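Local coordinates for phenolic acid decarboxylase (PDB 7AE5), which catalyses the reversible, non-oxidative decarboxylation of 4-hydroxybenzoate and 3,4-dihydroxybenzoate with prenylated FMN as cofactor, at residues C[11-20]-C[67-77]. Numbering follows the deposited sequence.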
ATOM      1  N   PHE C  11     -35.941  36.211 -20.319  1.00 61.58           N
ATOM      2  CA  PHE C  11     -34.571  35.718 -20.227  1.00 59.86           C
ATOM      3  C   PHE C  11     -33.965  35.504 -21.607  1.00 59.00           C
ATOM      4  O   PHE C  11     -32.778  35.776 -21.818  1.00 59.09           O
ATOM      5  CB  PHE C  11     -34.535  34.423 -19.417  1.00 57.58           C
ATOM      6  CG  PHE C  11     -33.151  33.885 -19.198  1.00 55.98           C
ATOM      7  CD1 PHE C  11     -32.195  34.644 -18.545  1.00 57.31           C
ATOM      8  CD2 PHE C  11     -32.807  32.621 -19.643  1.00 53.46           C
ATOM      9  CE1 PHE C  11     -30.920  34.153 -18.341  1.00 56.11           C
ATOM     10  CE2 PHE C  11     -31.534  32.123 -19.440  1.00 52.17           C
ATOM     11  CZ  PHE C  11     -30.589  32.890 -18.788  1.00 53.48           C
ATOM     12  N   LEU C  12     -34.766  35.019 -22.558  1.00 58.51           N
ATOM     13  CA  LEU C  12     -34.253  34.762 -23.900  1.00 58.04           C
ATOM     14  C   LEU C  12     -33.794  36.051 -24.570  1.00 60.59           C
ATOM     15  O   LEU C  12     -32.738  36.083 -25.215  1.00 60.57           O
ATOM     16  CB  LEU C  12     -35.324  34.070 -24.743  1.00 57.69           C
ATOM     17  CG  LEU C  12     -35.517  32.566 -24.529  1.00 55.21           C
ATOM     18  CD1 LEU C  12     -36.478  31.994 -25.563  1.00 55.53           C
ATOM     19  CD2 LEU C  12     -34.187  31.830 -24.557  1.00 53.19           C
ATOM     20  N   GLU C  13     -34.571  37.127 -24.426  1.00 63.59           N
ATOM     21  CA  GLU C  13     -34.198  38.391 -25.054  1.00 66.48           C
ATOM     22  C   GLU C  13     -32.968  38.996 -24.390  1.00 67.26           C
ATOM     23  O   GLU C  13     -32.132  39.609 -25.063  1.00 68.89           O
ATOM     24  CB  GLU C  13     -35.373  39.368 -25.007  1.00 69.19           C
ATOM     25  N   VAL C  14     -32.844  38.842 -23.070  1.00 66.02           N
ATOM     26  CA  VAL C  14     -31.621  39.258 -22.389  1.00 66.75           C
ATOM     27  C   VAL C  14     -30.430  38.473 -22.923  1.00 64.85           C
ATOM     28  O   VAL C  14     -29.354  39.034 -23.165  1.00 66.35           O
ATOM     29  CB  VAL C  14     -31.776  39.096 -20.866  1.00 66.39           C
ATOM     30  CG1 VAL C  14     -30.421  39.165 -20.178  1.00 66.61           C
ATOM     31  CG2 VAL C  14     -32.711  40.161 -20.318  1.00 69.25           C
ATOM     32  N   LEU C  15     -30.611  37.166 -23.130  1.00 62.51           N
ATOM     33  CA  LEU C  15     -29.543  36.338 -23.683  1.00 61.43           C
ATOM     34  C   LEU C  15     -29.132  36.824 -25.067  1.00 61.69           C
ATOM     35  O   LEU C  15     -27.939  36.968 -25.360  1.00 62.32           O
ATOM     36  CB  LEU C  15     -29.989  34.876 -23.745  1.00 57.96           C
ATOM     37  CG  LEU C  15     -30.051  34.050 -22.458  1.00 55.22           C
ATOM     38  CD1 LEU C  15     -30.492  32.631 -22.778  1.00 52.53           C
ATOM     39  CD2 LEU C  15     -28.712  34.043 -21.745  1.00 56.29           C
ATOM     40  N   GLU C  16     -30.114  37.082 -25.935  1.00 69.06           N
ATOM     41  CA  GLU C  16     -29.804  37.534 -27.288  1.00 70.85           C
ATOM     42  C   GLU C  16     -29.145  38.907 -27.278  1.00 74.15           C
ATOM     43  O   GLU C  16     -28.262  39.184 -28.098  1.00 75.68           O
ATOM     44  CB  GLU C  16     -31.073  37.556 -28.141  1.00 71.53           C
ATOM     45  CG  GLU C  16     -30.829  37.943 -29.591  1.00 73.84           C
ATOM     46  CD  GLU C  16     -32.054  37.752 -30.463  1.00 74.53           C
ATOM     47  OE1 GLU C  16     -33.173  38.056 -29.998  1.00 74.92           O
ATOM     48  OE2 GLU C  16     -31.899  37.297 -31.616  1.00 74.96           O
ATOM     49  N   GLN C  17     -29.560  39.780 -26.355  1.00 85.09           N
ATOM     50  CA  GLN C  17     -28.960  41.107 -26.274  1.00 88.67           C
ATOM     51  C   GLN C  17     -27.492  41.028 -25.875  1.00 88.68           C
ATOM     52  O   GLN C  17     -26.662  41.791 -26.382  1.00 91.52           O
ATOM     53  CB  GLN C  17     -29.738  41.974 -25.284  1.00 90.36           C
ATOM     54  CG  GLN C  17     -30.733  42.920 -25.933  1.00 93.24           C
ATOM     55  CD  GLN C  17     -31.634  43.594 -24.918  1.00 94.61           C
ATOM     56  OE1 GLN C  17     -31.487  43.396 -23.712  1.00 93.62           O
ATOM     57  NE2 GLN C  17     -32.574  44.400 -25.403  1.00 97.18           N
ATOM     58  N   GLU C  18     -27.153  40.109 -24.972  1.00 79.14           N
ATOM     59  CA  GLU C  18     -25.778  39.930 -24.524  1.00 79.10           C
ATOM     60  C   GLU C  18     -24.957  39.058 -25.465  1.00 77.57           C
ATOM     61  O   GLU C  18     -23.789  38.785 -25.168  1.00 77.41           O
ATOM     62  CB  GLU C  18     -25.759  39.327 -23.116  1.00 77.25           C
ATOM     63  CG  GLU C  18     -26.470  40.172 -22.071  1.00 79.51           C
ATOM     64  CD  GLU C  18     -25.672  41.392 -21.658  1.00 82.89           C
ATOM     65  OE1 GLU C  18     -26.287  42.377 -21.196  1.00 85.49           O
ATOM     66  OE2 GLU C  18     -24.431  41.367 -21.792  1.00 83.49           O
ATOM     67  N   GLY C  19     -25.530  38.619 -26.583  1.00 67.96           N
ATOM     68  CA  GLY C  19     -24.809  37.772 -27.511  1.00 66.83           C
ATOM     69  C   GLY C  19     -24.758  36.311 -27.132  1.00 62.95           C
ATOM     70  O   GLY C  19     -23.840  35.604 -27.557  1.00 62.08           O
ATOM     71  N   GLN C  20     -25.721  35.832 -26.345  1.00 60.87           N
ATOM     72  CA  GLN C  20     -25.735  34.456 -25.868  1.00 58.88           C
ATOM     73  C   GLN C  20     -26.913  33.663 -26.428  1.00 58.08           C
ATOM     74  O   GLN C  20     -27.386  32.716 -25.796  1.00 57.76           O
ATOM     75  CB  GLN C  20     -25.750  34.426 -24.340  1.00 59.72           C
ATOM     76  CG  GLN C  20     -24.431  34.827 -23.710  1.00 60.14           C
ATOM     77  CD  GLN C  20     -23.267  34.020 -24.244  1.00 58.74           C
ATOM     78  OE1 GLN C  20     -22.310  34.573 -24.787  1.00 59.15           O
ATOM     79  NE2 GLN C  20     -23.344  32.702 -24.098  1.00 57.25           N
ATOM     80  N   VAL C  67     -30.232  26.576 -22.966  1.00 43.19           N
ATOM     81  CA  VAL C  67     -30.565  27.838 -22.313  1.00 44.13           C
ATOM     82  C   VAL C  67     -29.651  28.080 -21.116  1.00 43.30           C
ATOM     83  O   VAL C  67     -29.158  29.196 -20.912  1.00 44.16           O
ATOM     84  CB  VAL C  67     -32.051  27.849 -21.910  1.00 44.62           C
ATOM     85  CG1 VAL C  67     -32.366  29.057 -21.044  1.00 45.61           C
ATOM     86  CG2 VAL C  67     -32.937  27.824 -23.147  1.00 45.72           C
ATOM     87  N   HIS C  68     -29.407  27.046 -20.314  1.00 47.24           N
ATOM     88  CA  HIS C  68     -28.534  27.134 -19.150  1.00 47.90           C
ATOM     89  C   HIS C  68     -27.092  26.740 -19.455  1.00 47.27           C
ATOM     90  O   HIS C  68     -26.277  26.673 -18.532  1.00 47.82           O
ATOM     91  CB  HIS C  68     -29.058  26.239 -18.021  1.00 48.67           C
ATOM     92  CG  HIS C  68     -30.263  26.778 -17.315  1.00 49.53           C
ATOM     93  ND1 HIS C  68     -31.534  26.690 -17.839  1.00 49.23           N
ATOM     94  CD2 HIS C  68     -30.394  27.389 -16.114  1.00 50.59           C
ATOM     95  CE1 HIS C  68     -32.394  27.235 -16.998  1.00 49.98           C
ATOM     96  NE2 HIS C  68     -31.728  27.666 -15.943  1.00 50.71           N
ATOM     97  N   GLY C  69     -26.754  26.489 -20.719  1.00 40.94           N
ATOM     98  CA  GLY C  69     -25.531  25.771 -21.032  1.00 40.23           C
ATOM     99  C   GLY C  69     -24.232  26.548 -21.133  1.00 40.14           C
ATOM    100  O   GLY C  69     -23.449  26.310 -22.057  1.00 39.45           O
ATOM    101  N   SER C  70     -23.977  27.451 -20.189  1.00 41.55           N
ATOM    102  CA  SER C  70     -22.709  28.170 -20.123  1.00 41.50           C
ATOM    103  C   SER C  70     -22.714  29.026 -18.869  1.00 42.81           C
ATOM    104  O   SER C  70     -23.772  29.389 -18.351  1.00 43.58           O
ATOM    105  CB  SER C  70     -22.469  29.048 -21.357  1.00 41.89           C
ATOM    106  OG  SER C  70     -23.339  30.170 -21.381  1.00 43.34           O
ATOM    107  N   TRP C  71     -21.510  29.348 -18.390  1.00 36.90           N
ATOM    108  CA  TRP C  71     -21.395  30.220 -17.231  1.00 37.37           C
ATOM    109  C   TRP C  71     -21.816  31.648 -17.542  1.00 39.51           C
ATOM    110  O   TRP C  71     -22.151  32.396 -16.618  1.00 40.21           O
ATOM    111  CB  TRP C  71     -19.968  30.186 -16.687  1.00 37.08           C
ATOM    112  CG  TRP C  71     -19.653  28.882 -16.034  1.00 37.05           C
ATOM    113  CD1 TRP C  71     -18.698  27.981 -16.408  1.00 35.88           C
ATOM    114  CD2 TRP C  71     -20.332  28.307 -14.911  1.00 38.16           C
ATOM    115  NE1 TRP C  71     -18.723  26.894 -15.568  1.00 36.19           N
ATOM    116  CE2 TRP C  71     -19.720  27.068 -14.644  1.00 37.67           C
ATOM    117  CE3 TRP C  71     -21.392  28.727 -14.100  1.00 39.35           C
ATOM    118  CZ2 TRP C  71     -20.132  26.242 -13.599  1.00 38.28           C
ATOM    119  CZ3 TRP C  71     -21.800  27.906 -13.064  1.00 39.85           C
ATOM    120  CH2 TRP C  71     -21.170  26.679 -12.822  1.00 39.15           C
ATOM    121  N   GLN C  72     -21.810  32.040 -18.816  1.00 49.78           N
ATOM    122  CA  GLN C  72     -22.381  33.328 -19.191  1.00 51.77           C
ATOM    123  C   GLN C  72     -23.894  33.317 -19.010  1.00 51.93           C
ATOM    124  O   GLN C  72     -24.462  34.226 -18.394  1.00 53.12           O
ATOM    125  CB  GLN C  72     -22.011  33.674 -20.635  1.00 53.17           C
ATOM    126  CG  GLN C  72     -20.588  34.187 -20.823  1.00 54.05           C
ATOM    127  CD  GLN C  72     -19.538  33.119 -20.571  1.00 52.24           C
ATOM    128  OE1 GLN C  72     -19.792  31.928 -20.746  1.00 50.63           O
ATOM    129  NE2 GLN C  72     -18.348  33.545 -20.162  1.00 52.65           N
ATOM    130  N   ASN C  73     -24.561  32.287 -19.538  1.00 45.10           N
ATOM    131  CA  ASN C  73     -26.005  32.161 -19.356  1.00 45.21           C
ATOM    132  C   ASN C  73     -26.358  31.986 -17.885  1.00 44.90           C
ATOM    133  O   ASN C  73     -27.368  32.521 -17.412  1.00 45.62           O
ATOM    134  CB  ASN C  73     -26.533  30.980 -20.170  1.00 44.27           C
ATOM    135  CG  ASN C  73     -26.255  31.122 -21.652  1.00 45.21           C
ATOM    136  OD1 ASN C  73     -25.473  31.974 -22.070  1.00 46.46           O
ATOM    137  ND2 ASN C  73     -26.888  30.275 -22.455  1.00 44.87           N
ATOM    138  N   HIS C  74     -25.539  31.231 -17.150  1.00 44.28           N
ATOM    139  CA  HIS C  74     -25.760  31.052 -15.719  1.00 45.58           C
ATOM    140  C   HIS C  74     -25.634  32.374 -14.974  1.00 46.48           C
ATOM    141  O   HIS C  74     -26.436  32.669 -14.079  1.00 47.55           O
ATOM    142  CB  HIS C  74     -24.765  30.028 -15.171  1.00 45.85           C
ATOM    143  CG  HIS C  74     -25.127  29.481 -13.825  1.00 47.31           C
ATOM    144  ND1 HIS C  74     -24.920  30.181 -12.655  1.00 48.47           N
ATOM    145  CD2 HIS C  74     -25.664  28.292 -13.461  1.00 47.37           C
ATOM    146  CE1 HIS C  74     -25.322  29.450 -11.630  1.00 48.62           C
ATOM    147  NE2 HIS C  74     -25.779  28.299 -12.092  1.00 47.69           N
ATOM    148  N   ALA C  75     -24.633  33.182 -15.330  1.00 49.94           N
ATOM    149  CA  ALA C  75     -24.471  34.490 -14.704  1.00 50.62           C
ATOM    150  C   ALA C  75     -25.684  35.372 -14.966  1.00 51.32           C
ATOM    151  O   ALA C  75     -26.228  35.991 -14.045  1.00 52.37           O
ATOM    152  CB  ALA C  75     -23.196  35.161 -15.214  1.00 50.37           C
ATOM    153  N   LEU C  76     -26.125  35.436 -16.225  1.00 45.94           N
ATOM    154  CA  LEU C  76     -27.301  36.233 -16.556  1.00 47.85           C
ATOM    155  C   LEU C  76     -28.550  35.695 -15.876  1.00 47.34           C
ATOM    156  O   LEU C  76     -29.468  36.465 -15.567  1.00 49.08           O
ATOM    157  CB  LEU C  76     -27.498  36.273 -18.071  1.00 48.49           C
ATOM    158  CG  LEU C  76     -26.366  36.906 -18.878  1.00 49.52           C
ATOM    159  CD1 LEU C  76     -26.532  36.601 -20.357  1.00 49.77           C
ATOM    160  CD2 LEU C  76     -26.312  38.408 -18.642  1.00 52.12           C
ATOM    161  N   MET C  77     -28.607  34.381 -15.637  1.00 49.73           N
ATOM    162  CA  MET C  77     -29.752  33.806 -14.939  1.00 49.54           C
ATOM    163  C   MET C  77     -29.939  34.458 -13.577  1.00 50.69           C
ATOM    164  O   MET C  77     -31.066  34.777 -13.182  1.00 51.53           O
ATOM    165  CB  MET C  77     -29.574  32.294 -14.795  1.00 49.34           C
ATOM    166  CG  MET C  77     -30.506  31.648 -13.782  1.00 49.86           C
ATOM    167  SD  MET C  77     -30.218  29.880 -13.567  1.00 49.44           S
ATOM    168  CE  MET C  77     -28.940  29.891 -12.312  1.00 50.49           C
TER
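Phe11 holds CG anti to its own N (chi1 -176°), which sends the ring edge-on into helix 71-77, while Gln20, bent at chi2, brings its amide nitrogen to Asn73 OD1. At the ring's rim, near its plane, Phe11 CE2 meets Val67 CG1 at 3.6 Å, and Phe11 CZ lies close to Asn73 O, a carbonyl already bonded to Met77 N; Leu15 CG of the same helix rests on one face. Beside the ring, Leu15 CD2 packs against Leu76 CD1 (3.6 Å), the Leu15 side chain crosses that of Asn73 at about a right angle, and Glu18 lays its CG on Leu76 CD2. At the polar end, Gln20 NE2 donates to Asn73 OD1 (3.0 Å, 155° at the hydrogen), the two amides steeply turned against each other; Gln20 NE2 also donates to Asn47 O. Asn73 ND2 turns back to Val67 O (2.9 Å), arriving from above that carbonyl plane, and Ser70, at the N-cap of helix 71-77, accepts Asn73 N through OG, which is also bonded to Gln48 O. A leucine in place of Asn73 would probably leave Gln20 NE2 without this acceptor and Val67 O without its donor. Within the UbiD-family N-terminal domain, then, the chemistry is an apolar interface between two helices running at 129°, finished by the Asn73 amide, which ties the residue just past the Schellman end of helix 8-17 to the segment leading into helix 71-77.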